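Local coordinates for protein hepatocyte growth factor-regulated tyrosine kinase substrate (Drosophila melanogaster, PDB 1DVP) that binds ubiquitin and phosphatidylinositol, is essential for endosome membrane invagination and multivesicular body formation, and promotes degradation of activated tyrosine kinase receptors, at residues 42-47 against 64-69; 58-63 against 99-104; 105-110 against 138-143. One frame throughout, in Å; residues are numbered along the deposited sequence.

Contact 1 (42-47 against 64-69)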
ATOM      1  N   ASN A  42      -6.881  33.618 -14.880  1.00 36.29           N
ATOM      2  CA  ASN A  42      -8.312  33.643 -14.630  1.00 36.09           C
ATOM      3  C   ASN A  42      -8.631  32.996 -13.266  1.00 35.86           C
ATOM      4  O   ASN A  42      -9.488  33.482 -12.515  1.00 35.48           O
ATOM      5  CB  ASN A  42      -9.052  32.935 -15.786  1.00 36.24           C
ATOM      6  CG  ASN A  42      -9.152  33.815 -17.047  1.00 36.19           C
ATOM      7  OD1 ASN A  42      -9.443  33.326 -18.148  1.00 36.63           O
ATOM      8  ND2 ASN A  42      -8.903  35.099 -16.885  1.00 36.41           N
ATOM      9  N   ALA A  43      -7.938  31.911 -12.941  1.00 35.55           N
ATOM     10  CA  ALA A  43      -8.173  31.247 -11.660  1.00 35.57           C
ATOM     11  C   ALA A  43      -7.820  32.164 -10.509  1.00 35.57           C
ATOM     12  O   ALA A  43      -8.599  32.309  -9.563  1.00 35.53           O
ATOM     13  CB  ALA A  43      -7.373  30.001 -11.559  1.00 35.25           C
ATOM     14  N   PHE A  44      -6.655  32.800 -10.597  1.00 35.65           N
ATOM     15  CA  PHE A  44      -6.220  33.668  -9.525  1.00 35.84           C
ATOM     16  C   PHE A  44      -7.080  34.905  -9.308  1.00 35.83           C
ATOM     17  O   PHE A  44      -7.198  35.375  -8.174  1.00 35.79           O
ATOM     18  CB  PHE A  44      -4.758  34.077  -9.714  1.00 36.02           C
ATOM     19  CG  PHE A  44      -4.195  34.823  -8.543  1.00 36.28           C
ATOM     20  CD1 PHE A  44      -4.463  34.400  -7.249  1.00 36.09           C
ATOM     21  CD2 PHE A  44      -3.353  35.923  -8.729  1.00 36.33           C
ATOM     22  CE1 PHE A  44      -3.904  35.050  -6.166  1.00 36.19           C
ATOM     23  CE2 PHE A  44      -2.787  36.581  -7.639  1.00 36.35           C
ATOM     24  CZ  PHE A  44      -3.065  36.141  -6.353  1.00 36.29           C
ATOM     25  N   ALA A  45      -7.677  35.417 -10.385  1.00 36.10           N
ATOM     26  CA  ALA A  45      -8.536  36.604 -10.329  1.00 36.48           C
ATOM     27  C   ALA A  45      -9.848  36.216  -9.675  1.00 36.73           C
ATOM     28  O   ALA A  45     -10.401  36.951  -8.850  1.00 37.00           O
ATOM     29  CB  ALA A  45      -8.791  37.148 -11.770  1.00 36.27           C
ATOM     30  N   ALA A  46     -10.363  35.054 -10.045  1.00 37.02           N
ATOM     31  CA  ALA A  46     -11.598  34.580  -9.443  1.00 37.48           C
ATOM     32  C   ALA A  46     -11.294  34.307  -7.956  1.00 37.73           C
ATOM     33  O   ALA A  46     -12.122  34.571  -7.087  1.00 37.70           O
ATOM     34  CB  ALA A  46     -12.094  33.303 -10.160  1.00 37.30           C
ATOM     35  N   ILE A  47     -10.100  33.804  -7.656  1.00 38.16           N
ATOM     36  CA  ILE A  47      -9.742  33.540  -6.268  1.00 38.66           C
ATOM     37  C   ILE A  47      -9.683  34.860  -5.495  1.00 39.00           C
ATOM     38  O   ILE A  47     -10.172  34.966  -4.381  1.00 38.94           O
ATOM     39  CB  ILE A  47      -8.387  32.800  -6.156  1.00 38.54           C
ATOM     40  CG1 ILE A  47      -8.568  31.330  -6.570  1.00 38.65           C
ATOM     41  CG2 ILE A  47      -7.864  32.838  -4.726  1.00 38.74           C
ATOM     42  CD1 ILE A  47      -7.275  30.512  -6.581  1.00 38.41           C
ATOM     43  N   LEU A  64      -7.348  28.948   1.432  1.00 27.21           N
ATOM     44  CA  LEU A  64      -7.021  27.530   1.404  1.00 27.09           C
ATOM     45  C   LEU A  64      -6.949  27.097  -0.080  1.00 26.91           C
ATOM     46  O   LEU A  64      -6.048  26.352  -0.476  1.00 27.04           O
ATOM     47  CB  LEU A  64      -8.112  26.738   2.140  1.00 27.24           C
ATOM     48  CG  LEU A  64      -7.895  25.224   2.160  1.00 27.46           C
ATOM     49  CD1 LEU A  64      -6.520  24.870   2.767  1.00 27.56           C
ATOM     50  CD2 LEU A  64      -9.010  24.565   2.937  1.00 27.36           C
ATOM     51  N   VAL A  65      -7.889  27.565  -0.905  1.00 26.36           N
ATOM     52  CA  VAL A  65      -7.861  27.215  -2.320  1.00 25.76           C
ATOM     53  C   VAL A  65      -6.527  27.703  -2.899  1.00 25.98           C
ATOM     54  O   VAL A  65      -5.850  26.998  -3.644  1.00 25.62           O
ATOM     55  CB  VAL A  65      -9.074  27.856  -3.091  1.00 25.82           C
ATOM     56  CG1 VAL A  65      -8.919  27.682  -4.626  1.00 25.29           C
ATOM     57  CG2 VAL A  65     -10.366  27.209  -2.609  1.00 25.64           C
ATOM     58  N   LEU A  66      -6.154  28.922  -2.536  1.00 25.84           N
ATOM     59  CA  LEU A  66      -4.906  29.514  -3.002  1.00 26.20           C
ATOM     60  C   LEU A  66      -3.679  28.703  -2.571  1.00 26.13           C
ATOM     61  O   LEU A  66      -2.786  28.460  -3.357  1.00 26.73           O
ATOM     62  CB  LEU A  66      -4.799  30.945  -2.457  1.00 26.15           C
ATOM     63  CG  LEU A  66      -4.123  32.013  -3.345  1.00 26.76           C
ATOM     64  CD1 LEU A  66      -3.649  33.138  -2.400  1.00 26.14           C
ATOM     65  CD2 LEU A  66      -2.957  31.455  -4.193  1.00 26.26           C
ATOM     66  N   GLU A  67      -3.636  28.281  -1.319  1.00 26.00           N
ATOM     67  CA  GLU A  67      -2.524  27.485  -0.822  1.00 25.84           C
ATOM     68  C   GLU A  67      -2.365  26.209  -1.668  1.00 25.63           C
ATOM     69  O   GLU A  67      -1.253  25.793  -2.006  1.00 24.74           O
ATOM     70  CB  GLU A  67      -2.781  27.126   0.630  1.00 26.52           C
ATOM     71  CG  GLU A  67      -1.755  26.177   1.291  1.00 27.72           C
ATOM     72  CD  GLU A  67      -2.186  25.845   2.726  1.00 28.42           C
ATOM     73  OE1 GLU A  67      -3.207  26.444   3.170  1.00 28.87           O
ATOM     74  OE2 GLU A  67      -1.542  25.009   3.402  1.00 28.94           O
ATOM     75  N   SER A  68      -3.507  25.611  -2.006  1.00 25.02           N
ATOM     76  CA  SER A  68      -3.548  24.380  -2.780  1.00 24.96           C
ATOM     77  C   SER A  68      -3.080  24.486  -4.209  1.00 24.90           C
ATOM     78  O   SER A  68      -2.388  23.586  -4.674  1.00 24.71           O
ATOM     79  CB  SER A  68      -4.965  23.784  -2.771  1.00 25.11           C
ATOM     80  OG  SER A  68      -5.337  23.484  -1.459  1.00 25.32           O
ATOM     81  N   ILE A  69      -3.456  25.538  -4.928  1.00 24.81           N
ATOM     82  CA  ILE A  69      -2.986  25.599  -6.313  1.00 25.01           C
ATOM     83  C   ILE A  69      -1.499  25.972  -6.370  1.00 25.37           C
ATOM     84  O   ILE A  69      -0.781  25.550  -7.271  1.00 25.48           O
ATOM     85  CB  ILE A  69      -3.855  26.570  -7.204  1.00 24.60           C
ATOM     86  CG1 ILE A  69      -3.748  28.022  -6.716  1.00 24.28           C
ATOM     87  CG2 ILE A  69      -5.324  26.140  -7.154  1.00 24.78           C
ATOM     88  CD1 ILE A  69      -4.349  29.041  -7.728  1.00 23.81           C
TER

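Contact 2 (58-63 against 99-104)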
ATOM      1  N   SER A  58     -15.897  32.160   3.961  1.00 36.85           N
ATOM      2  CA  SER A  58     -15.648  32.142   2.526  1.00 36.27           C
ATOM      3  C   SER A  58     -14.269  32.747   2.209  1.00 36.05           C
ATOM      4  O   SER A  58     -13.497  32.242   1.360  1.00 35.98           O
ATOM      5  CB  SER A  58     -16.706  32.955   1.775  1.00 36.08           C
ATOM      6  OG  SER A  58     -17.987  32.371   1.883  1.00 35.81           O
ATOM      7  N   SER A  59     -13.966  33.855   2.875  1.00 35.62           N
ATOM      8  CA  SER A  59     -12.699  34.541   2.653  1.00 35.22           C
ATOM      9  C   SER A  59     -11.514  33.672   3.061  1.00 34.83           C
ATOM     10  O   SER A  59     -10.519  33.593   2.351  1.00 34.75           O
ATOM     11  CB  SER A  59     -12.677  35.858   3.423  1.00 35.41           C
ATOM     12  OG  SER A  59     -11.385  36.418   3.443  1.00 35.94           O
ATOM     13  N   CYS A  60     -11.621  32.998   4.194  1.00 34.41           N
ATOM     14  CA  CYS A  60     -10.520  32.179   4.624  1.00 33.93           C
ATOM     15  C   CYS A  60     -10.397  30.913   3.787  1.00 33.28           C
ATOM     16  O   CYS A  60      -9.290  30.429   3.570  1.00 32.99           O
ATOM     17  CB  CYS A  60     -10.655  31.811   6.101  1.00 34.69           C
ATOM     18  SG  CYS A  60      -9.064  31.305   6.777  1.00 36.09           S
ATOM     19  N   TYR A  61     -11.533  30.375   3.349  1.00 32.28           N
ATOM     20  CA  TYR A  61     -11.545  29.193   2.512  1.00 31.34           C
ATOM     21  C   TYR A  61     -10.840  29.486   1.177  1.00 30.87           C
ATOM     22  O   TYR A  61     -10.070  28.642   0.696  1.00 30.65           O
ATOM     23  CB  TYR A  61     -12.988  28.708   2.247  1.00 31.18           C
ATOM     24  CG  TYR A  61     -13.553  27.762   3.295  1.00 30.91           C
ATOM     25  CD1 TYR A  61     -12.744  26.814   3.934  1.00 31.06           C
ATOM     26  CD2 TYR A  61     -14.900  27.791   3.618  1.00 31.04           C
ATOM     27  CE1 TYR A  61     -13.267  25.927   4.878  1.00 30.76           C
ATOM     28  CE2 TYR A  61     -15.451  26.921   4.551  1.00 30.89           C
ATOM     29  CZ  TYR A  61     -14.638  25.990   5.189  1.00 31.27           C
ATOM     30  OH  TYR A  61     -15.195  25.176   6.172  1.00 31.35           O
ATOM     31  N   SER A  62     -11.079  30.672   0.602  1.00 30.08           N
ATOM     32  CA  SER A  62     -10.449  31.021  -0.667  1.00 29.43           C
ATOM     33  C   SER A  62      -8.929  31.046  -0.481  1.00 28.83           C
ATOM     34  O   SER A  62      -8.211  30.772  -1.415  1.00 28.42           O
ATOM     35  CB  SER A  62     -10.965  32.371  -1.242  1.00 29.36           C
ATOM     36  OG  SER A  62     -10.326  33.503  -0.669  1.00 30.38           O
ATOM     37  N   LEU A  63      -8.453  31.340   0.732  1.00 28.31           N
ATOM     38  CA  LEU A  63      -7.018  31.325   1.010  1.00 27.86           C
ATOM     39  C   LEU A  63      -6.511  29.878   0.968  1.00 27.69           C
ATOM     40  O   LEU A  63      -5.380  29.620   0.556  1.00 27.02           O
ATOM     41  CB  LEU A  63      -6.706  31.957   2.382  1.00 28.04           C
ATOM     42  CG  LEU A  63      -6.943  33.472   2.405  1.00 28.20           C
ATOM     43  CD1 LEU A  63      -6.643  34.053   3.770  1.00 28.22           C
ATOM     44  CD2 LEU A  63      -6.046  34.131   1.343  1.00 28.31           C
ATOM     45  N   HIS A  99     -11.513  40.407   9.505  1.00 52.52           N
ATOM     46  CA  HIS A  99     -11.412  39.109  10.147  1.00 52.39           C
ATOM     47  C   HIS A  99      -9.978  38.717  10.422  1.00 52.18           C
ATOM     48  O   HIS A  99      -9.146  38.623   9.501  1.00 52.16           O
ATOM     49  CB  HIS A  99     -12.073  38.069   9.268  1.00 52.56           C
ATOM     50  CG  HIS A  99     -13.086  38.636   8.328  1.00 52.78           C
ATOM     51  ND1 HIS A  99     -14.319  39.083   8.745  1.00 52.88           N
ATOM     52  CD2 HIS A  99     -13.059  38.796   6.981  1.00 52.92           C
ATOM     53  CE1 HIS A  99     -15.013  39.486   7.695  1.00 53.05           C
ATOM     54  NE2 HIS A  99     -14.272  39.321   6.611  1.00 53.08           N
ATOM     55  N   GLU A 100      -9.708  38.477  11.703  1.00 51.89           N
ATOM     56  CA  GLU A 100      -8.390  38.100  12.185  1.00 51.46           C
ATOM     57  C   GLU A 100      -8.022  36.715  11.666  1.00 51.06           C
ATOM     58  O   GLU A 100      -6.874  36.467  11.323  1.00 50.92           O
ATOM     59  CB  GLU A 100      -8.378  38.093  13.716  1.00 51.85           C
ATOM     60  CG  GLU A 100      -7.049  37.733  14.366  1.00 52.10           C
ATOM     61  CD  GLU A 100      -5.983  38.784  14.163  1.00 52.51           C
ATOM     62  OE1 GLU A 100      -4.840  38.574  14.633  1.00 52.91           O
ATOM     63  OE2 GLU A 100      -6.268  39.823  13.534  1.00 52.69           O
ATOM     64  N   ASN A 101      -9.007  35.817  11.618  1.00 50.38           N
ATOM     65  CA  ASN A 101      -8.782  34.451  11.128  1.00 49.60           C
ATOM     66  C   ASN A 101      -8.206  34.519   9.704  1.00 48.91           C
ATOM     67  O   ASN A 101      -7.359  33.705   9.319  1.00 48.84           O
ATOM     68  CB  ASN A 101     -10.104  33.662  11.121  1.00 49.76           C
ATOM     69  CG  ASN A 101     -11.026  34.086   9.988  1.00 49.84           C
ATOM     70  OD1 ASN A 101     -11.241  35.283   9.769  1.00 50.09           O
ATOM     71  ND2 ASN A 101     -11.576  33.108   9.262  1.00 49.78           N
ATOM     72  N   VAL A 102      -8.675  35.503   8.942  1.00 48.13           N
ATOM     73  CA  VAL A 102      -8.222  35.715   7.577  1.00 47.34           C
ATOM     74  C   VAL A 102      -6.786  36.241   7.568  1.00 46.79           C
ATOM     75  O   VAL A 102      -5.953  35.801   6.764  1.00 46.60           O
ATOM     76  CB  VAL A 102      -9.107  36.742   6.847  1.00 47.46           C
ATOM     77  CG1 VAL A 102      -8.614  36.920   5.424  1.00 47.37           C
ATOM     78  CG2 VAL A 102     -10.557  36.295   6.858  1.00 47.34           C
ATOM     79  N   ARG A 103      -6.512  37.203   8.455  1.00 46.04           N
ATOM     80  CA  ARG A 103      -5.190  37.812   8.569  1.00 45.21           C
ATOM     81  C   ARG A 103      -4.115  36.804   9.023  1.00 44.62           C
ATOM     82  O   ARG A 103      -2.977  36.823   8.516  1.00 44.27           O
ATOM     83  CB  ARG A 103      -5.242  38.997   9.542  1.00 45.21           C
ATOM     84  CG  ARG A 103      -3.878  39.385  10.076  1.00 45.24           C
ATOM     85  CD  ARG A 103      -3.964  40.592  11.012  1.00 45.46           C
ATOM     86  NE  ARG A 103      -4.755  41.654  10.404  1.00 45.59           N
ATOM     87  CZ  ARG A 103      -6.016  41.933  10.723  1.00 45.53           C
ATOM     88  NH1 ARG A 103      -6.645  41.235  11.662  1.00 45.40           N
ATOM     89  NH2 ARG A 103      -6.651  42.901  10.081  1.00 45.48           N
ATOM     90  N   GLN A 104      -4.486  35.944   9.972  1.00 43.85           N
ATOM     91  CA  GLN A 104      -3.593  34.910  10.486  1.00 43.26           C
ATOM     92  C   GLN A 104      -3.236  33.899   9.394  1.00 42.73           C
ATOM     93  O   GLN A 104      -2.078  33.494   9.258  1.00 42.49           O
ATOM     94  CB  GLN A 104      -4.232  34.163  11.661  1.00 43.46           C
ATOM     95  CG  GLN A 104      -4.140  34.904  12.995  1.00 44.06           C
ATOM     96  CD  GLN A 104      -2.838  35.672  13.124  1.00 44.29           C
ATOM     97  OE1 GLN A 104      -2.786  36.845  12.804  1.00 44.81           O
ATOM     98  NE2 GLN A 104      -1.779  35.005  13.565  1.00 44.47           N
TER

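Contact 3 (105-110 against 138-143)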
ATOM      1  N   LYS A 105      -4.230  33.512   8.606  1.00 42.06           N
ATOM      2  CA  LYS A 105      -3.996  32.535   7.555  1.00 41.56           C
ATOM      3  C   LYS A 105      -3.080  33.108   6.490  1.00 41.35           C
ATOM      4  O   LYS A 105      -2.215  32.409   5.964  1.00 41.15           O
ATOM      5  CB  LYS A 105      -5.332  32.075   6.940  1.00 41.19           C
ATOM      6  CG  LYS A 105      -5.190  31.011   5.843  1.00 40.66           C
ATOM      7  CD  LYS A 105      -4.557  29.709   6.353  1.00 39.89           C
ATOM      8  CE  LYS A 105      -4.278  28.754   5.174  1.00 39.71           C
ATOM      9  NZ  LYS A 105      -3.815  27.410   5.628  1.00 38.92           N
ATOM     10  N   MET A 106      -3.251  34.387   6.182  1.00 41.52           N
ATOM     11  CA  MET A 106      -2.415  35.017   5.162  1.00 41.46           C
ATOM     12  C   MET A 106      -0.968  35.148   5.643  1.00 40.89           C
ATOM     13  O   MET A 106      -0.022  34.973   4.861  1.00 40.99           O
ATOM     14  CB  MET A 106      -2.969  36.389   4.791  1.00 42.46           C
ATOM     15  CG  MET A 106      -2.318  37.043   3.577  1.00 43.60           C
ATOM     16  SD  MET A 106      -2.608  36.174   1.970  1.00 45.50           S
ATOM     17  CE  MET A 106      -1.121  35.250   1.873  1.00 44.46           C
ATOM     18  N   LEU A 107      -0.805  35.457   6.928  1.00 40.16           N
ATOM     19  CA  LEU A 107       0.507  35.615   7.531  1.00 39.39           C
ATOM     20  C   LEU A 107       1.233  34.282   7.470  1.00 38.85           C
ATOM     21  O   LEU A 107       2.409  34.220   7.142  1.00 38.77           O
ATOM     22  CB  LEU A 107       0.373  36.101   8.981  1.00 39.24           C
ATOM     23  CG  LEU A 107       0.883  37.536   9.274  1.00 38.95           C
ATOM     24  CD1 LEU A 107       1.054  38.357   7.991  1.00 38.75           C
ATOM     25  CD2 LEU A 107      -0.084  38.218  10.254  1.00 38.97           C
ATOM     26  N   GLU A 108       0.520  33.214   7.793  1.00 38.30           N
ATOM     27  CA  GLU A 108       1.075  31.863   7.723  1.00 37.73           C
ATOM     28  C   GLU A 108       1.524  31.510   6.280  1.00 37.38           C
ATOM     29  O   GLU A 108       2.621  30.999   6.085  1.00 37.37           O
ATOM     30  CB  GLU A 108       0.009  30.861   8.206  1.00 37.77           C
ATOM     31  CG  GLU A 108       0.282  29.366   7.926  1.00 37.61           C
ATOM     32  CD  GLU A 108      -1.034  28.550   7.886  1.00 37.78           C
ATOM     33  OE1 GLU A 108      -1.337  27.938   6.841  1.00 37.05           O
ATOM     34  OE2 GLU A 108      -1.778  28.547   8.898  1.00 37.95           O
ATOM     35  N   LEU A 109       0.690  31.810   5.285  1.00 36.89           N
ATOM     36  CA  LEU A 109       0.992  31.496   3.885  1.00 36.49           C
ATOM     37  C   LEU A 109       2.222  32.261   3.411  1.00 36.24           C
ATOM     38  O   LEU A 109       3.105  31.700   2.775  1.00 35.97           O
ATOM     39  CB  LEU A 109      -0.217  31.801   2.972  1.00 36.37           C
ATOM     40  CG  LEU A 109      -1.491  30.947   3.220  1.00 36.44           C
ATOM     41  CD1 LEU A 109      -2.567  31.328   2.228  1.00 36.29           C
ATOM     42  CD2 LEU A 109      -1.203  29.462   3.089  1.00 36.44           C
ATOM     43  N   VAL A 110       2.274  33.548   3.734  1.00 35.86           N
ATOM     44  CA  VAL A 110       3.427  34.361   3.346  1.00 35.50           C
ATOM     45  C   VAL A 110       4.727  33.721   3.826  1.00 35.15           C
ATOM     46  O   VAL A 110       5.667  33.636   3.086  1.00 34.94           O
ATOM     47  CB  VAL A 110       3.346  35.760   3.956  1.00 35.67           C
ATOM     48  CG1 VAL A 110       4.760  36.441   3.881  1.00 35.75           C
ATOM     49  CG2 VAL A 110       2.292  36.581   3.235  1.00 35.62           C
ATOM     50  N   HIS A 138       4.031  43.097  12.742  1.00 61.54           N
ATOM     51  CA  HIS A 138       3.244  41.869  12.624  1.00 61.59           C
ATOM     52  C   HIS A 138       4.014  40.673  13.171  1.00 61.62           C
ATOM     53  O   HIS A 138       5.205  40.532  12.912  1.00 61.59           O
ATOM     54  CB  HIS A 138       2.882  41.611  11.160  1.00 61.54           C
ATOM     55  CG  HIS A 138       1.824  42.522  10.618  1.00 61.42           C
ATOM     56  ND1 HIS A 138       0.493  42.391  10.944  1.00 61.38           N
ATOM     57  CD2 HIS A 138       1.900  43.572   9.765  1.00 61.43           C
ATOM     58  CE1 HIS A 138      -0.206  43.320  10.314  1.00 61.41           C
ATOM     59  NE2 HIS A 138       0.623  44.049   9.591  1.00 61.35           N
ATOM     60  N   THR A 139       3.324  39.835  13.946  1.00 61.77           N
ATOM     61  CA  THR A 139       3.890  38.616  14.534  1.00 61.88           C
ATOM     62  C   THR A 139       3.470  37.430  13.646  1.00 61.95           C
ATOM     63  O   THR A 139       2.298  37.325  13.275  1.00 61.94           O
ATOM     64  CB  THR A 139       3.338  38.357  15.972  1.00 61.97           C
ATOM     65  OG1 THR A 139       3.755  39.405  16.862  1.00 61.97           O
ATOM     66  CG2 THR A 139       3.846  37.018  16.503  1.00 61.94           C
ATOM     67  N   PHE A 140       4.406  36.544  13.304  1.00 61.97           N
ATOM     68  CA  PHE A 140       4.072  35.406  12.449  1.00 62.06           C
ATOM     69  C   PHE A 140       3.831  34.129  13.229  1.00 62.29           C
ATOM     70  O   PHE A 140       4.431  33.920  14.278  1.00 62.29           O
ATOM     71  CB  PHE A 140       5.161  35.164  11.392  1.00 61.74           C
ATOM     72  CG  PHE A 140       5.059  36.077  10.204  1.00 61.49           C
ATOM     73  CD1 PHE A 140       5.512  37.395  10.275  1.00 61.41           C
ATOM     74  CD2 PHE A 140       4.467  35.640   9.030  1.00 61.31           C
ATOM     75  CE1 PHE A 140       5.374  38.259   9.197  1.00 61.28           C
ATOM     76  CE2 PHE A 140       4.323  36.497   7.946  1.00 61.36           C
ATOM     77  CZ  PHE A 140       4.779  37.813   8.029  1.00 61.35           C
ATOM     78  N   PRO A 141       2.949  33.251  12.713  1.00 62.55           N
ATOM     79  CA  PRO A 141       2.602  31.971  13.345  1.00 62.77           C
ATOM     80  C   PRO A 141       3.818  31.084  13.516  1.00 63.03           C
ATOM     81  O   PRO A 141       4.917  31.411  13.054  1.00 63.08           O
ATOM     82  CB  PRO A 141       1.593  31.359  12.376  1.00 62.69           C
ATOM     83  CG  PRO A 141       0.980  32.587  11.692  1.00 62.68           C
ATOM     84  CD  PRO A 141       2.191  33.442  11.460  1.00 62.63           C
ATOM     85  N   GLU A 142       3.620  29.954  14.174  1.00 63.27           N
ATOM     86  CA  GLU A 142       4.711  29.026  14.391  1.00 63.62           C
ATOM     87  C   GLU A 142       5.045  28.286  13.109  1.00 63.89           C
ATOM     88  O   GLU A 142       4.158  27.804  12.397  1.00 63.92           O
ATOM     89  CB  GLU A 142       4.345  28.035  15.490  1.00 63.57           C
ATOM     90  CG  GLU A 142       4.654  28.562  16.875  1.00 63.68           C
ATOM     91  CD  GLU A 142       6.055  28.200  17.324  1.00 63.76           C
ATOM     92  OE1 GLU A 142       6.193  27.154  18.019  1.00 63.81           O
ATOM     93  OE2 GLU A 142       7.000  28.953  16.969  1.00 63.63           O
ATOM     94  N   LEU A 143       6.337  28.196  12.826  1.00 64.20           N
ATOM     95  CA  LEU A 143       6.804  27.524  11.634  1.00 64.50           C
ATOM     96  C   LEU A 143       6.630  26.023  11.761  1.00 64.77           C
ATOM     97  O   LEU A 143       6.792  25.455  12.837  1.00 64.78           O
ATOM     98  CB  LEU A 143       8.274  27.867  11.390  1.00 64.44           C
ATOM     99  CG  LEU A 143       8.731  27.932   9.930  1.00 64.46           C
ATOM    100  CD1 LEU A 143       8.724  26.558   9.328  1.00 64.53           C
ATOM    101  CD2 LEU A 143       7.831  28.854   9.140  1.00 64.46           C
TER

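Contact 1 (42-47 against 64-69)
With CG1 of I47 anti to its carbonyl carbon (chi1 -74°) and the chain extended beyond it, CD1 is sent across to the 64-69 helix, while I69 places its CG1 between backbone N and carbonyl carbon (chi1 64°) and extends back. The two side chains therefore meet tip to tip, I47 CD1 lying 3.5 Å from I69 CD1, tighter than ordinary van der Waals contact. The same methyl also touches V65, 3.8 Å from its CG1. The other branch of I47 serves a different neighbour: CG2 comes within 4.1 Å of L66 CG. F44 meets the same leucine carbon obliquely, its ring carbon CE1 4.2 Å from L66 CG. With an alanine here, both branches of I47 that make these contacts are lost, which is likely to open a gap facing V65, L66 and I69. All five touching residues are buried, and F90 of helix 84-96 packs on both F44 and L66. The segment axes approach to 10.8 Å at 159°, and side-chain carbons make the contacts between them. This is the near-antiparallel packing of successive helices, 40-51 and 56-72, in the right-handed superhelix of the VHS domain.

Contact 2 (58-63 against 99-104)
Apolar contact between L63 and V102 is the plainest element of this interface: L63 CD1 lies 3.9 Å from V102 CG1, and the two side chains cross at about a right angle. The same leucine methyl also rests against the backbone, 3.5 Å from V102 O.

Mixed polar and apolar contacts come next. S59 carries OG anti to its backbone N (chi1 169°), which sets the hydroxyl against both branches of V102, with S59 OG 3.4 Å from V102 CG1 and 3.5 Å from V102 CG2. The valine offers this oxygen only carbon; the hydroxyl of S59 is hydrogen-bonded instead to M51 O. Beside this pair, C60 CB stands 3.5 Å from the amide ND2 of N101, and C60 SG lies 3.9 Å from N101 O. N101 holds CG between its backbone N and carbonyl carbon (chi1 74°), which brings the amide to the cysteine, and ND2 has a weak hydrogen bond to P56 O.

In the backbone, the nearest approach is between C60 and V102, with CA atoms 5.1 Å apart, and the segment axes run nearly parallel, 12° apart. H99 occupies the N-cap position of the second helix. F93 of helix 84-96 packs against both S59 and V102, while M51 of helix 40-51 touches L63, so both helices adjoin the pair 56-72 and 100-116.

Contact 3 (105-110 against 138-143)
L107 meets the start of the 138-143 segment through its CD2 methyl, 4.3 Å from H138 ND1, an oblique approach to the imidazole. The other ring nitrogen of H138, NE2, is hydrogen-bonded to E95 OE1, which ties the histidine to helix 84-96 and should limit its rotation. At T139 it is the backbone that takes part: T139 O lies 3.9 Å from L107 CD2, whereas the threonine CB is directed away from the helix.

F140 supplies the broadest aromatic surface of the contact. Its CG is anti to the carbonyl carbon (chi1 -81°), and the ring lies with one face beneath L107, the side chains crossing at about a right angle. L107 CG is 4.1 Å from the ring centroid and 20° off the ring normal, a CH-pi contact displaced toward the rim. At that rim, F140 CD2 and CE2 both lie 3.1 Å from the backbone oxygen L107 O, and V110 CG1 meets the same CE2 at 4.1 Å.

P141 follows, its ring carbons touching the helix: P141 CD packs on L107 CB, and P141 CG lies 4.0 Å from E108 CB. The carboxylate of E108 extends beyond this contact to a salt bridge within the helix, K105 NZ meeting OE1 on its syn side, 24° out of the carboxylate plane.

After helix 125-135 has ended, the irregular segment passes across one side of helix 100-116. M130, L133 and K134 of helix 125-135 touch F140, L94 of helix 84-96 touches both L107 and H138, and Q111, farther along helix 100-116, also packs on F140.

How the contacts relate
The three contacts form a continuous path through the VHS domain. Contacts 1 and 2 share helix 56-72 and have centres about 13 Å apart; I47 CG2 lies 3.9 Å from S62 O where they touch. Contacts 2 and 3 share helix 100-116, with centres about 12 Å apart, and C60 SG packs 3.8 Å from K105 CB. Although contacts 1 and 3 are about 18 Å apart between centres, a salt bridge joins them directly: E67 OE1 is 2.7 Å from K105 NZ, the same ammonium that pairs with E108. None of the three touches the zinc sites, whose cysteine ligands belong to the FYVE finger.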